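Local coordinates for protein putative transcriptional regulator, sugar-binding family (Arthrobacter aurescens, PDB 3NZE) that probably acts as a DNA-binding transcriptional regulator of the SorC family that responds to a sugar through its carbohydrate-binding domain, at residues Ile227-Gly232 and Asp250-Glu255; Ala154-Gly159 and Gly190-Val195; Val54-Ile59 and Lys78-Ser83. One frame throughout, in Å; residues are numbered along the deposited sequence.

Interaction 1: residues Ile227-Gly232 and Asp250-Glu255; sequences ICVVSG and DLILDE
Chi1 of -57° turns CG1 of Ile-252 anti to its carbonyl carbon, and CG1 carries CD1 over to Ile-227, whose CG2 is anti to its own N (chi1 -63°); the two side chains lie side by side, CD1 of Ile-252 packing 3.5 Å from CG2 of Ile-227. The same CD1 reaches more loosely to CG2 of Val-229. On the other face of the sheet SG of Cys-228 rests 3.9 Å from CD1 of Leu-251, while the CB atoms of Val-230 and Leu-253 pair. The strands run parallel, joined by the helix 236-244 in a beta-alpha-beta unit of the Rossmann-like sheet. Cys-228 bonds through both its backbone groups: its N donates to Asp-250 O at 2.8 Å and its O accepts from Ile-252 N at 2.9 Å. Val-230 N then donates to Ile-252 O, also at 2.9 Å. At the C-terminal end of the pair a side chain takes over from the backbone. Asp-254 OD1 receives Gly-232 N at 3.0 Å from above the carboxylate plane, and Ser-257 OG binds this same oxygen where Asp-254 N-caps the helix 255-261. At the opposite end of the strand, Asp-250 turns its carboxylate to a salt bridge with Arg-225.

Interaction 2: residues Ala154-Gly159 and Gly190-Val195; sequences AIFGVG and GDVATV
Apolar contact centres on Val-192 and Phe-156. CG1 of Val-192 lies over one face of the phenyl ring, offset toward its rim, in a CH-pi contact 3.9 Å from the ring centroid, and its nearest ring atom is CD1 of Phe-156 at 3.6 Å. CG2 of Val-192 comes within 4.3 Å of CG2 of Val-158. Cys-228 and Arg-226 also touch Phe-156.

Between the two segments, backbone bonding is confined to one antiparallel hydrogen-bonded pair, Gly-159 with Asp-191. Gly-159 N donates to Asp-191 O at 2.9 Å; the return bond, Asp-191 N to Gly-159 O, is longer at 3.2 Å and enters from above the carbonyl plane. Where the strands part, a water links them, donating to Gly-157 O and accepting from Ala-193 N.

The carboxylate of Asp-191, with CG between backbone N and carbonyl carbon (chi1 82°), serves two partners: OD2 accepts Thr-194 N at 2.8 Å on its anti side, 30° out of the carboxylate plane, and OD1 binds Tyr-170 OH. OD1 also lies 3.3 Å from CA of Gly-159. Replacing this aspartate by an alanine removes both acceptors and is likely to leave Thr-194 N without its mate and the Tyr-170 hydroxyl freer to turn. The Thr-194 bond forms an Asx motif, overlapping the type I' turn from Val-192 to Val-195 that makes a beta hairpin of strands 188-192 and 195-198.

Interaction 3: residues Val54-Ile59 and Lys78-Ser83; sequences VDSNAI and KMTHDS
Ser-83 OG sits between two backbone groups of the facing loop: it donates to Asp-55 O at 2.7 Å, in the carbonyl plane on a lone pair, and accepts from Ala-58 N at 2.9 Å. The two loops run into the parallel neighbours 59-62 and 84-87 of the Rossmann-like sheet. Chi1 of -70°, with OG anti to the carbonyl carbon, lets one hydroxyl span Ser-56 and Asn-57.

Ser-56 OG accepts His-81 N at 2.9 Å, and Ser-56 CB lies over one face of the imidazole, 3.7 Å from the ring centroid. Asn-57 N donates to His-81 O, while the Asn-57 amide stands nearly perpendicular to the ring, at 88°. The same amide lies alongside Asp-82, ND2 being 3.4 Å from CB of Asp-82.

The extended chain of Lys-78 brings NZ to Val-54 O at 2.7 Å; Gly-51 O is a second acceptor for this ammonium. CG2 of Thr-80 lies by Asp-55 O and only loosely by the Val-54 side chain; its OG1 bonds to Tyr-113 O. The Ser-83 side chain lies about 10 Å from that of Glu-118, a residue seen to bind calcium in a structure of this protein. Asp-82 helps to hold the imidazole's rotation: His-81 ND1 donates to the anti lone pair of Asp-82 OD1 at 2.9 Å, in the ring plane and nearly straight at 176°.

In the fold
Along the chain the contacts come in series, interaction 3 first, then interaction 2, then interaction 1, all within the putative sugar-binding domain. Interactions 1 and 2 lie in the same mixed sheet, their centres 12 Å apart, and touch directly because strands 153-160 and 225-230 are neighbours: Ile-227 N probably bonds to Ala-154 O, and Cys-228 packs on Phe-156 and Val-158. Interaction 3 is peripheral, its centre 24 Å from that of interaction 1 and 23 Å from that of interaction 2. Strand 59-62 pairs with 153-160, which links it to interaction 2 and, through that, to interaction 1. Interactions 1 and 2 lie within the sheet, and interaction 3 joins two loops that lead into its neighbouring strands.

Interaction 1: residues Ile227-Gly232 and Asp250-Glu255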
ATOM      1  N   ILE A 227       2.303  -3.645   6.887  1.00 15.94           N
ATOM      2  CA  ILE A 227       3.637  -3.207   6.482  1.00 15.69           C
ATOM      3  C   ILE A 227       3.469  -2.171   5.395  1.00 17.76           C
ATOM      4  O   ILE A 227       2.953  -2.465   4.315  1.00 16.13           O
ATOM      5  CB  ILE A 227       4.511  -4.366   5.947  1.00 16.71           C
ATOM      6  CG1 ILE A 227       4.763  -5.417   7.032  1.00 24.54           C
ATOM      7  CG2 ILE A 227       5.865  -3.859   5.494  1.00 18.08           C
ATOM      8  CD1 ILE A 227       3.634  -6.367   7.260  1.00 31.16           C
ATOM      9  N   CYS A 228       3.900  -0.956   5.706  1.00 14.96           N
ATOM     10  CA  CYS A 228       3.716   0.197   4.842  1.00 13.37           C
ATOM     11  C   CYS A 228       5.064   0.604   4.265  1.00 14.05           C
ATOM     12  O   CYS A 228       6.028   0.828   5.009  1.00 15.17           O
ATOM     13  CB  CYS A 228       3.122   1.340   5.673  1.00 13.54           C
ATOM     14  SG  CYS A 228       2.864   2.859   4.748  1.00 19.34           S
ATOM     15  N   VAL A 229       5.143   0.705   2.939  1.00 12.19           N
ATOM     16  CA  VAL A 229       6.425   0.963   2.287  1.00 13.27           C
ATOM     17  C   VAL A 229       6.315   2.235   1.479  1.00 18.74           C
ATOM     18  O   VAL A 229       5.453   2.342   0.620  1.00 18.38           O
ATOM     19  CB  VAL A 229       6.831  -0.172   1.334  1.00 15.76           C
ATOM     20  CG1 VAL A 229       8.203   0.125   0.742  1.00 14.72           C
ATOM     21  CG2 VAL A 229       6.814  -1.527   2.060  1.00 19.06           C
ATOM     22  N   VAL A 230       7.188   3.194   1.761  1.00 18.18           N
ATOM     23  CA  VAL A 230       7.126   4.499   1.117  1.00 18.63           C
ATOM     24  C   VAL A 230       8.479   4.962   0.589  1.00 18.92           C
ATOM     25  O   VAL A 230       9.485   4.840   1.270  1.00 18.94           O
ATOM     26  CB  VAL A 230       6.615   5.538   2.127  1.00 23.88           C
ATOM     27  CG1 VAL A 230       6.884   6.947   1.632  1.00 27.44           C
ATOM     28  CG2 VAL A 230       5.133   5.318   2.377  1.00 25.78           C
ATOM     29  N   SER A 231       8.496   5.514  -0.623  1.00 21.10           N
ATOM     30  CA  SER A 231       9.719   6.116  -1.159  1.00 23.37           C
ATOM     31  C   SER A 231       9.421   7.408  -1.922  1.00 23.39           C
ATOM     32  O   SER A 231       8.486   7.465  -2.722  1.00 29.22           O
ATOM     33  CB  SER A 231      10.459   5.129  -2.063  1.00 24.62           C
ATOM     34  OG  SER A 231      11.696   5.676  -2.482  1.00 25.90           O
ATOM     35  N   GLY A 232      10.202   8.448  -1.657  1.00 24.83           N
ATOM     36  CA  GLY A 232       9.985   9.735  -2.298  1.00 26.70           C
ATOM     37  C   GLY A 232       9.448  10.753  -1.309  1.00 29.13           C
ATOM     38  O   GLY A 232       8.271  10.708  -0.946  1.00 26.97           O
ATOM     39  N   ASP A 250       4.209  -1.323  10.823  1.00 16.84           N
ATOM     40  CA  ASP A 250       5.615  -1.356  10.456  1.00 15.59           C
ATOM     41  C   ASP A 250       5.815  -0.480   9.226  1.00 17.74           C
ATOM     42  O   ASP A 250       5.069  -0.580   8.258  1.00 21.41           O
ATOM     43  CB  ASP A 250       6.056  -2.786  10.139  1.00 16.64           C
ATOM     44  CG  ASP A 250       5.857  -3.731  11.313  1.00 24.67           C
ATOM     45  OD1 ASP A 250       6.806  -3.924  12.105  1.00 20.39           O
ATOM     46  OD2 ASP A 250       4.745  -4.269  11.455  1.00 26.93           O
ATOM     47  N   LEU A 251       6.802   0.394   9.277  1.00 14.13           N
ATOM     48  CA  LEU A 251       7.008   1.347   8.193  1.00 15.81           C
ATOM     49  C   LEU A 251       8.430   1.245   7.672  1.00 15.26           C
ATOM     50  O   LEU A 251       9.378   1.201   8.459  1.00 18.06           O
ATOM     51  CB  LEU A 251       6.744   2.758   8.725  1.00 14.23           C
ATOM     52  CG  LEU A 251       7.068   3.955   7.834  1.00 17.44           C
ATOM     53  CD1 LEU A 251       6.116   3.980   6.633  1.00 16.03           C
ATOM     54  CD2 LEU A 251       6.958   5.248   8.628  1.00 16.23           C
ATOM     55  N   ILE A 252       8.584   1.189   6.349  1.00 13.39           N
ATOM     56  CA  ILE A 252       9.900   1.248   5.721  1.00 17.20           C
ATOM     57  C   ILE A 252       9.912   2.431   4.761  1.00 16.24           C
ATOM     58  O   ILE A 252       9.030   2.543   3.908  1.00 16.08           O
ATOM     59  CB  ILE A 252      10.230  -0.045   4.949  1.00 16.24           C
ATOM     60  CG1 ILE A 252      10.158  -1.260   5.876  1.00 19.39           C
ATOM     61  CG2 ILE A 252      11.635   0.041   4.315  1.00 17.66           C
ATOM     62  CD1 ILE A 252       8.842  -1.967   5.835  1.00 19.46           C
ATOM     63  N   LEU A 253      10.880   3.335   4.915  1.00 14.99           N
ATOM     64  CA  LEU A 253      10.923   4.526   4.069  1.00 16.70           C
ATOM     65  C   LEU A 253      12.341   5.042   3.917  1.00 16.11           C
ATOM     66  O   LEU A 253      13.222   4.703   4.706  1.00 18.67           O
ATOM     67  CB  LEU A 253      10.012   5.631   4.616  1.00 15.88           C
ATOM     68  CG  LEU A 253      10.511   6.516   5.768  1.00 14.89           C
ATOM     69  CD1 LEU A 253       9.524   7.644   6.037  1.00 22.30           C
ATOM     70  CD2 LEU A 253      10.759   5.725   7.056  1.00 15.99           C
ATOM     71  N   ASP A 254      12.567   5.861   2.889  1.00 15.88           N
ATOM     72  CA  ASP A 254      13.909   6.355   2.624  1.00 16.83           C
ATOM     73  C   ASP A 254      14.255   7.502   3.562  1.00 19.61           C
ATOM     74  O   ASP A 254      13.366   8.171   4.093  1.00 19.39           O
ATOM     75  CB  ASP A 254      14.031   6.829   1.178  1.00 21.03           C
ATOM     76  CG  ASP A 254      13.111   7.992   0.873  1.00 26.87           C
ATOM     77  OD1 ASP A 254      11.886   7.763   0.779  1.00 25.68           O
ATOM     78  OD2 ASP A 254      13.618   9.134   0.738  1.00 23.81           O
ATOM     79  N   GLU A 255      15.554   7.722   3.724  1.00 18.77           N
ATOM     80  CA  GLU A 255      16.099   8.741   4.612  1.00 19.87           C
ATOM     81  C   GLU A 255      15.490  10.123   4.379  1.00 25.21           C
ATOM     82  O   GLU A 255      15.112  10.800   5.329  1.00 20.47           O
ATOM     83  CB  GLU A 255      17.620   8.787   4.434  1.00 26.73           C
ATOM     84  CG  GLU A 255      18.346   9.806   5.284  1.00 33.86           C
ATOM     85  CD  GLU A 255      19.839   9.812   5.001  1.00 43.56           C
ATOM     86  OE1 GLU A 255      20.331   8.850   4.369  1.00 43.60           O
ATOM     87  OE2 GLU A 255      20.518  10.778   5.403  1.00 44.89           O
TER

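Interaction 2: residues Ala154-Gly159 and Gly190-Val195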
ATOM      1  N   ALA A 154      -0.926  -7.355   6.051  1.00 16.51           N
ATOM      2  CA  ALA A 154      -1.244  -6.544   4.871  1.00 17.04           C
ATOM      3  C   ALA A 154       0.026  -5.822   4.473  1.00 17.94           C
ATOM      4  O   ALA A 154       0.753  -5.349   5.333  1.00 17.40           O
ATOM      5  CB  ALA A 154      -2.338  -5.528   5.186  1.00 15.75           C
ATOM      6  N   ILE A 155       0.301  -5.745   3.175  1.00 15.02           N
ATOM      7  CA  ILE A 155       1.496  -5.053   2.704  1.00 12.35           C
ATOM      8  C   ILE A 155       1.082  -4.063   1.650  1.00 14.99           C
ATOM      9  O   ILE A 155       0.383  -4.428   0.705  1.00 15.82           O
ATOM     10  CB  ILE A 155       2.511  -6.027   2.072  1.00 18.81           C
ATOM     11  CG1 ILE A 155       2.751  -7.224   2.994  1.00 18.29           C
ATOM     12  CG2 ILE A 155       3.827  -5.299   1.775  1.00 16.48           C
ATOM     13  CD1 ILE A 155       3.565  -8.355   2.361  1.00 17.85           C
ATOM     14  N   PHE A 156       1.519  -2.816   1.792  1.00 16.07           N
ATOM     15  CA  PHE A 156       1.037  -1.758   0.909  1.00 15.88           C
ATOM     16  C   PHE A 156       1.955  -0.555   0.836  1.00 16.65           C
ATOM     17  O   PHE A 156       2.694  -0.256   1.777  1.00 17.09           O
ATOM     18  CB  PHE A 156      -0.359  -1.282   1.325  1.00 16.21           C
ATOM     19  CG  PHE A 156      -0.475  -0.901   2.789  1.00 13.54           C
ATOM     20  CD1 PHE A 156      -0.167   0.385   3.219  1.00 13.02           C
ATOM     21  CD2 PHE A 156      -0.903  -1.833   3.715  1.00 15.46           C
ATOM     22  CE1 PHE A 156      -0.290   0.737   4.565  1.00 16.57           C
ATOM     23  CE2 PHE A 156      -1.034  -1.491   5.067  1.00 16.84           C
ATOM     24  CZ  PHE A 156      -0.728  -0.202   5.487  1.00 18.56           C
ATOM     25  N   GLY A 157       1.870   0.154  -0.286  1.00 13.98           N
ATOM     26  CA  GLY A 157       2.459   1.472  -0.406  1.00 15.53           C
ATOM     27  C   GLY A 157       1.401   2.535  -0.132  1.00 16.01           C
ATOM     28  O   GLY A 157       0.300   2.236   0.334  1.00 19.16           O
ATOM     29  N   VAL A 158       1.736   3.788  -0.419  1.00 15.73           N
ATOM     30  CA  VAL A 158       0.826   4.895  -0.147  1.00 19.00           C
ATOM     31  C   VAL A 158       0.772   5.824  -1.351  1.00 21.08           C
ATOM     32  O   VAL A 158       1.816   6.253  -1.857  1.00 23.85           O
ATOM     33  CB  VAL A 158       1.291   5.713   1.080  1.00 20.81           C
ATOM     34  CG1 VAL A 158       0.318   6.855   1.376  1.00 24.84           C
ATOM     35  CG2 VAL A 158       1.414   4.814   2.304  1.00 20.56           C
ATOM     36  N   GLY A 159      -0.439   6.125  -1.813  1.00 18.86           N
ATOM     37  CA  GLY A 159      -0.624   7.135  -2.838  1.00 21.55           C
ATOM     38  C   GLY A 159      -0.647   8.500  -2.180  1.00 21.80           C
ATOM     39  O   GLY A 159      -0.997   8.621  -1.003  1.00 22.79           O
ATOM     40  N   GLY A 190      -4.253  11.316   0.110  1.00 19.19           N
ATOM     41  CA  GLY A 190      -3.632  10.079  -0.326  1.00 18.78           C
ATOM     42  C   GLY A 190      -4.531   8.867  -0.213  1.00 22.00           C
ATOM     43  O   GLY A 190      -5.725   8.981   0.076  1.00 18.62           O
ATOM     44  N   ASP A 191      -3.954   7.690  -0.440  1.00 18.46           N
ATOM     45  CA  ASP A 191      -4.731   6.463  -0.411  1.00 18.80           C
ATOM     46  C   ASP A 191      -3.880   5.284  -0.007  1.00 18.07           C
ATOM     47  O   ASP A 191      -2.660   5.293  -0.163  1.00 17.99           O
ATOM     48  CB  ASP A 191      -5.379   6.163  -1.783  1.00 21.06           C
ATOM     49  CG  ASP A 191      -4.415   5.473  -2.766  1.00 22.13           C
ATOM     50  OD1 ASP A 191      -3.706   6.189  -3.503  1.00 21.41           O
ATOM     51  OD2 ASP A 191      -4.361   4.218  -2.804  1.00 22.58           O
ATOM     52  N   VAL A 192      -4.544   4.272   0.531  1.00 19.97           N
ATOM     53  CA  VAL A 192      -3.954   2.954   0.624  1.00 16.83           C
ATOM     54  C   VAL A 192      -4.908   2.005  -0.069  1.00 17.72           C
ATOM     55  O   VAL A 192      -6.110   2.000   0.223  1.00 18.01           O
ATOM     56  CB  VAL A 192      -3.769   2.531   2.079  1.00 17.82           C
ATOM     57  CG1 VAL A 192      -3.585   1.024   2.160  1.00 20.41           C
ATOM     58  CG2 VAL A 192      -2.569   3.260   2.668  1.00 18.91           C
ATOM     59  N   ALA A 193      -4.376   1.218  -1.002  1.00 17.64           N
ATOM     60  CA  ALA A 193      -5.173   0.233  -1.747  1.00 21.95           C
ATOM     61  C   ALA A 193      -6.358   0.860  -2.496  1.00 20.82           C
ATOM     62  O   ALA A 193      -7.397   0.217  -2.699  1.00 20.68           O
ATOM     63  CB  ALA A 193      -5.651  -0.883  -0.798  1.00 24.90           C
ATOM     64  N   THR A 194      -6.176   2.111  -2.910  1.00 19.35           N
ATOM     65  CA  THR A 194      -7.188   2.910  -3.606  1.00 23.15           C
ATOM     66  C   THR A 194      -8.342   3.387  -2.714  1.00 18.59           C
ATOM     67  O   THR A 194      -9.350   3.881  -3.216  1.00 21.19           O
ATOM     68  CB  THR A 194      -7.714   2.256  -4.936  1.00 20.15           C
ATOM     69  OG1 THR A 194      -8.711   1.264  -4.654  1.00 24.85           O
ATOM     70  CG2 THR A 194      -6.566   1.655  -5.736  1.00 21.90           C
ATOM     71  N   VAL A 195      -8.187   3.257  -1.393  1.00 17.59           N
ATOM     72  CA  VAL A 195      -9.142   3.842  -0.454  1.00 16.25           C
ATOM     73  C   VAL A 195      -8.530   5.112   0.134  1.00 17.66           C
ATOM     74  O   VAL A 195      -7.482   5.068   0.777  1.00 20.43           O
ATOM     75  CB  VAL A 195      -9.530   2.882   0.691  1.00 17.80           C
ATOM     76  CG1 VAL A 195     -10.621   3.503   1.581  1.00 20.43           C
ATOM     77  CG2 VAL A 195     -10.007   1.543   0.144  1.00 18.80           C
TER
HETATM   78  O   HOH W   1      -1.592   1.375  -1.510  1.00 18.80           O

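Interaction 3: residues Val54-Ile59 and Lys78-Ser83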
ATOM      1  N   VAL A  54       6.196 -13.504   7.251  1.00 24.14           N
ATOM      2  CA  VAL A  54       5.435 -14.422   6.418  1.00 21.47           C
ATOM      3  C   VAL A  54       5.561 -15.838   6.969  1.00 26.19           C
ATOM      4  O   VAL A  54       6.660 -16.390   7.019  1.00 29.71           O
ATOM      5  CB  VAL A  54       5.921 -14.403   4.956  1.00 24.11           C
ATOM      6  CG1 VAL A  54       5.101 -15.367   4.116  1.00 27.88           C
ATOM      7  CG2 VAL A  54       5.830 -12.999   4.383  1.00 24.66           C
ATOM      8  N   ASP A  55       4.442 -16.424   7.390  1.00 26.83           N
ATOM      9  CA  ASP A  55       4.472 -17.745   8.023  1.00 32.93           C
ATOM     10  C   ASP A  55       3.639 -18.744   7.250  1.00 28.39           C
ATOM     11  O   ASP A  55       2.987 -18.388   6.272  1.00 28.33           O
ATOM     12  CB  ASP A  55       3.917 -17.672   9.445  1.00 34.88           C
ATOM     13  CG  ASP A  55       4.763 -16.822  10.359  1.00 37.54           C
ATOM     14  OD1 ASP A  55       5.954 -17.154  10.550  1.00 40.16           O
ATOM     15  OD2 ASP A  55       4.224 -15.830  10.892  1.00 37.80           O
ATOM     16  N   SER A  56       3.642 -19.996   7.707  1.00 28.19           N
ATOM     17  CA  SER A  56       2.749 -20.992   7.133  1.00 31.04           C
ATOM     18  C   SER A  56       1.352 -20.820   7.713  1.00 27.32           C
ATOM     19  O   SER A  56       1.175 -20.187   8.762  1.00 22.71           O
ATOM     20  CB  SER A  56       3.256 -22.412   7.399  1.00 32.06           C
ATOM     21  OG  SER A  56       4.500 -22.634   6.761  1.00 30.14           O
ATOM     22  N   ASN A  57       0.367 -21.391   7.031  1.00 23.88           N
ATOM     23  CA  ASN A  57      -1.024 -21.303   7.468  1.00 25.23           C
ATOM     24  C   ASN A  57      -1.478 -19.862   7.635  1.00 26.21           C
ATOM     25  O   ASN A  57      -2.216 -19.535   8.570  1.00 24.83           O
ATOM     26  CB  ASN A  57      -1.208 -22.054   8.789  1.00 31.81           C
ATOM     27  CG  ASN A  57      -0.920 -23.531   8.654  1.00 43.00           C
ATOM     28  OD1 ASN A  57       0.139 -24.011   9.059  1.00 53.61           O
ATOM     29  ND2 ASN A  57      -1.859 -24.260   8.074  1.00 41.14           N
ATOM     30  N   ALA A  58      -1.037 -18.999   6.729  1.00 23.08           N
ATOM     31  CA  ALA A  58      -1.324 -17.574   6.838  1.00 20.91           C
ATOM     32  C   ALA A  58      -1.964 -17.039   5.569  1.00 24.41           C
ATOM     33  O   ALA A  58      -1.810 -17.608   4.491  1.00 33.33           O
ATOM     34  CB  ALA A  58      -0.045 -16.802   7.136  1.00 22.22           C
ATOM     35  N   ILE A  59      -2.678 -15.934   5.706  1.00 21.27           N
ATOM     36  CA  ILE A  59      -3.244 -15.240   4.559  1.00 18.53           C
ATOM     37  C   ILE A  59      -2.566 -13.884   4.458  1.00 22.12           C
ATOM     38  O   ILE A  59      -2.662 -13.062   5.370  1.00 21.65           O
ATOM     39  CB  ILE A  59      -4.772 -15.098   4.682  1.00 23.31           C
ATOM     40  CG1 ILE A  59      -5.422 -16.487   4.642  1.00 24.92           C
ATOM     41  CG2 ILE A  59      -5.331 -14.207   3.574  1.00 21.20           C
ATOM     42  CD1 ILE A  59      -6.871 -16.501   5.053  1.00 29.20           C
ATOM     43  N   LYS A  78      11.529 -18.286   0.737  1.00 37.29           N
ATOM     44  CA  LYS A  78      11.313 -18.820   2.069  1.00 36.50           C
ATOM     45  C   LYS A  78      10.053 -19.659   2.016  1.00 42.07           C
ATOM     46  O   LYS A  78       8.948 -19.132   2.078  1.00 45.89           O
ATOM     47  CB  LYS A  78      11.136 -17.688   3.080  1.00 35.50           C
ATOM     48  CG  LYS A  78      10.762 -18.179   4.475  1.00 44.04           C
ATOM     49  CD  LYS A  78      10.304 -17.035   5.376  1.00 42.08           C
ATOM     50  CE  LYS A  78       9.544 -17.566   6.581  1.00 41.70           C
ATOM     51  NZ  LYS A  78       9.267 -16.509   7.584  1.00 42.06           N
HETATM   52  N   MSE A  79      10.218 -20.966   1.880  1.00 46.96           N
HETATM   53  CA  MSE A  79       9.069 -21.841   1.714  1.00 51.52           C
HETATM   54  C   MSE A  79       8.191 -21.905   2.962  1.00 43.61           C
HETATM   55  O   MSE A  79       8.680 -21.985   4.093  1.00 38.56           O
HETATM   56  CB  MSE A  79       9.505 -23.240   1.274  1.00 60.54           C
HETATM   57  CG  MSE A  79      10.107 -23.276  -0.123  1.00 66.68           C
HETATM   58 SE   MSE A  79       8.871 -22.660  -1.509  0.62 56.30          SE
HETATM   59  CE  MSE A  79       7.475 -24.002  -1.265  1.00 99.43           C
ATOM     60  N   THR A  80       6.885 -21.841   2.731  1.00 31.31           N
ATOM     61  CA  THR A  80       5.894 -22.027   3.771  1.00 31.38           C
ATOM     62  C   THR A  80       4.950 -23.080   3.239  1.00 34.23           C
ATOM     63  O   THR A  80       5.077 -23.505   2.088  1.00 33.64           O
ATOM     64  CB  THR A  80       5.094 -20.728   4.032  1.00 28.33           C
ATOM     65  OG1 THR A  80       4.328 -20.390   2.865  1.00 26.38           O
ATOM     66  CG2 THR A  80       6.031 -19.569   4.388  1.00 28.08           C
ATOM     67  N   HIS A  81       4.002 -23.509   4.060  1.00 30.78           N
ATOM     68  CA  HIS A  81       2.936 -24.370   3.558  1.00 31.08           C
ATOM     69  C   HIS A  81       1.583 -23.834   3.986  1.00 31.10           C
ATOM     70  O   HIS A  81       1.476 -23.169   5.016  1.00 28.87           O
ATOM     71  CB  HIS A  81       3.103 -25.805   4.052  1.00 28.31           C
ATOM     72  CG  HIS A  81       3.115 -25.930   5.544  1.00 33.56           C
ATOM     73  ND1 HIS A  81       2.006 -26.311   6.267  1.00 38.35           N
ATOM     74  CD2 HIS A  81       4.100 -25.718   6.448  1.00 39.16           C
ATOM     75  CE1 HIS A  81       2.307 -26.330   7.554  1.00 44.38           C
ATOM     76  NE2 HIS A  81       3.573 -25.978   7.690  1.00 43.92           N
ATOM     77  N   ASP A  82       0.564 -24.120   3.182  1.00 27.14           N
ATOM     78  CA  ASP A  82      -0.820 -23.806   3.532  1.00 29.75           C
ATOM     79  C   ASP A  82      -1.085 -22.316   3.697  1.00 29.24           C
ATOM     80  O   ASP A  82      -2.009 -21.910   4.405  1.00 27.41           O
ATOM     81  CB  ASP A  82      -1.242 -24.562   4.793  1.00 33.69           C
ATOM     82  CG  ASP A  82      -1.428 -26.042   4.539  1.00 49.15           C
ATOM     83  OD1 ASP A  82      -0.625 -26.847   5.058  1.00 52.22           O
ATOM     84  OD2 ASP A  82      -2.374 -26.397   3.803  1.00 57.34           O
ATOM     85  N   SER A  83      -0.283 -21.500   3.031  1.00 25.51           N
ATOM     86  CA  SER A  83      -0.511 -20.067   3.052  1.00 23.43           C
ATOM     87  C   SER A  83      -1.050 -19.578   1.726  1.00 23.77           C
ATOM     88  O   SER A  83      -0.921 -20.246   0.701  1.00 23.49           O
ATOM     89  CB  SER A  83       0.766 -19.322   3.399  1.00 21.47           C
ATOM     90  OG  SER A  83       1.086 -19.546   4.762  1.00 25.09           O
TER
HETATM   91  O   HOH W   2      -4.133 -20.028   4.529  1.00 41.15           O